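Local atomic coordinates of oxidoreductase, short chain dehydrogenase/reductase family protein (Bifidobacterium adolescentis L2-32, PDB entry 6OW4), a protein that interconverts 20-keto and 20beta-hydroxy steroids with NADH or NAD+ as cofactor, as a member of the short-chain dehydrogenase/reductase family. Residues F[159-162]-F[163-166]. Residues are numbered along the deposited sequence; the frame is centred on the assembly and turned at random.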
ATOM      1  N   THR F 159      -2.835  25.563   7.014  1.00 30.03           N
ATOM      2  CA  THR F 159      -3.914  25.389   8.019  1.00 31.75           C
ATOM      3  C   THR F 159      -3.505  24.294   9.012  1.00 31.04           C
ATOM      4  O   THR F 159      -3.768  24.465  10.219  1.00 32.66           O
ATOM      5  CB  THR F 159      -5.253  25.069   7.344  1.00 32.69           C
ATOM      6  OG1 THR F 159      -5.332  25.745   6.090  1.00 34.67           O
ATOM      7  CG2 THR F 159      -6.432  25.478   8.197  1.00 33.78           C
ATOM      8  N   GLY F 160      -2.898  23.212   8.515  1.00 30.12           N
ATOM      9  CA  GLY F 160      -2.323  22.134   9.341  1.00 29.48           C
ATOM     10  C   GLY F 160      -1.187  22.643  10.212  1.00 29.94           C
ATOM     11  O   GLY F 160      -1.101  22.209  11.373  1.00 29.67           O
ATOM     12  N   ARG F 161      -0.356  23.544   9.679  1.00 30.06           N
ATOM     13  CA  ARG F 161       0.866  24.058  10.356  1.00 31.38           C
ATOM     14  C   ARG F 161       0.471  24.884  11.588  1.00 32.37           C
ATOM     15  O   ARG F 161       1.034  24.628  12.672  1.00 32.91           O
ATOM     16  CB  ARG F 161       1.725  24.887   9.395  1.00 31.80           C
ATOM     17  CG  ARG F 161       3.144  25.132   9.892  1.00 32.00           C
ATOM     18  CD  ARG F 161       3.877  26.206   9.109  1.00 31.98           C
ATOM     19  NE  ARG F 161       3.135  27.462   9.100  1.00 32.10           N
ATOM     20  CZ  ARG F 161       2.775  28.149   8.015  1.00 32.35           C
ATOM     21  NH1 ARG F 161       3.103  27.732   6.802  1.00 32.25           N
ATOM     22  NH2 ARG F 161       2.092  29.272   8.150  1.00 32.41           N
ATOM     23  N   ILE F 162      -0.464  25.827  11.433  1.00 32.10           N
ATOM     24  CA  ILE F 162      -0.904  26.743  12.530  1.00 33.20           C
ATOM     25  C   ILE F 162      -1.547  25.915  13.651  1.00 32.90           C
ATOM     26  O   ILE F 162      -1.431  26.325  14.819  1.00 32.39           O
ATOM     27  CB  ILE F 162      -1.833  27.867  12.021  1.00 34.25           C
ATOM     28  CG1 ILE F 162      -3.153  27.341  11.447  1.00 34.18           C
ATOM     29  CG2 ILE F 162      -1.101  28.753  11.023  1.00 34.63           C
ATOM     30  CD1 ILE F 162      -4.244  28.385  11.377  1.00 34.28           C
ATOM     31  N   ALA F 163      -2.181  24.789  13.311  1.00 32.81           N
ATOM     32  CA  ALA F 163      -2.849  23.872  14.264  1.00 32.75           C
ATOM     33  C   ALA F 163      -1.815  23.283  15.233  1.00 32.74           C
ATOM     34  O   ALA F 163      -1.992  23.455  16.458  1.00 33.29           O
ATOM     35  CB  ALA F 163      -3.590  22.790  13.518  1.00 32.95           C
ATOM     36  N   HIS F 164      -0.772  22.631  14.710  1.00 31.84           N
ATOM     37  CA  HIS F 164       0.279  21.960  15.526  1.00 32.08           C
ATOM     38  C   HIS F 164       1.271  22.998  16.069  1.00 33.01           C
ATOM     39  O   HIS F 164       1.974  22.673  17.046  1.00 34.36           O
ATOM     40  CB  HIS F 164       0.938  20.806  14.750  1.00 30.61           C
ATOM     41  CG  HIS F 164       1.813  21.207  13.611  1.00 30.03           C
ATOM     42  ND1 HIS F 164       3.017  21.857  13.795  1.00 30.26           N
ATOM     43  CD2 HIS F 164       1.693  21.005  12.281  1.00 29.31           C
ATOM     44  CE1 HIS F 164       3.587  22.063  12.627  1.00 29.23           C
ATOM     45  NE2 HIS F 164       2.795  21.548  11.681  1.00 29.19           N
ATOM     46  N   GLU F 165       1.316  24.197  15.477  1.00 33.45           N
ATOM     47  CA  GLU F 165       2.079  25.359  16.011  1.00 34.01           C
ATOM     48  C   GLU F 165       1.475  25.780  17.357  1.00 34.48           C
ATOM     49  O   GLU F 165       2.239  25.889  18.335  1.00 35.93           O
ATOM     50  CB  GLU F 165       2.078  26.527  15.020  1.00 35.10           C
ATOM     51  CG  GLU F 165       3.216  26.471  14.014  1.00 35.11           C
ATOM     52  CD  GLU F 165       3.173  27.533  12.926  1.00 34.66           C
ATOM     53  OE1 GLU F 165       2.229  28.347  12.924  1.00 34.21           O
ATOM     54  OE2 GLU F 165       4.089  27.544  12.079  1.00 34.25           O
ATOM     55  N   ILE F 166       0.156  26.000  17.394  1.00 33.78           N
ATOM     56  CA  ILE F 166      -0.610  26.408  18.611  1.00 34.86           C
ATOM     57  C   ILE F 166      -0.389  25.365  19.714  1.00 35.33           C
ATOM     58  O   ILE F 166      -0.112  25.769  20.859  1.00 36.64           O
ATOM     59  CB  ILE F 166      -2.109  26.591  18.288  1.00 35.60           C
ATOM     60  CG1 ILE F 166      -2.354  27.834  17.427  1.00 35.92           C
ATOM     61  CG2 ILE F 166      -2.944  26.625  19.561  1.00 36.07           C
ATOM     62  CD1 ILE F 166      -3.659  27.812  16.659  1.00 35.68           C
TER
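Ala163 CB rests 3.3 Å from Gly160 O one turn back, and its own backbone N gives a weak bond to Thr159 O. On the same face Ala163 and Thr159 pack on Phe45 of the central parallel sheet. His164 has CG between its backbone N and carbonyl carbon (chi1 70°), which folds the imidazole back over the preceding turn; Arg161 O sits 3.5 Å above the ring centre, and His164 NE2 lies 3.4 Å from Arg161 CA. With an alanine in place of His164, the carbonyl of Arg161 would probably lose its cover, and the packing against Gln138 of the second subunit would go with it. All this belongs to helix 142-170 of the Rossmann fold, the helix between strands 124-127 and 174-179. Glu165 N donates to Arg161 O (2.9 Å), while its side chain runs alongside that of Arg161 in an i/i+4 salt bridge. Glu165 OE2 meets the Arg161 guanidinium at its edge, 3.1 Å from NE, but the bond is weak and bent (126°), and the guanidinium and carboxylate planes lie 37° apart; the stronger partner of Arg161 is Glu142 of the second subunit, which takes NH1 in a salt bridge. Ile166 N bonds Ile162 O, and Ile166 CD1 curls back to 3.2 Å from that same oxygen.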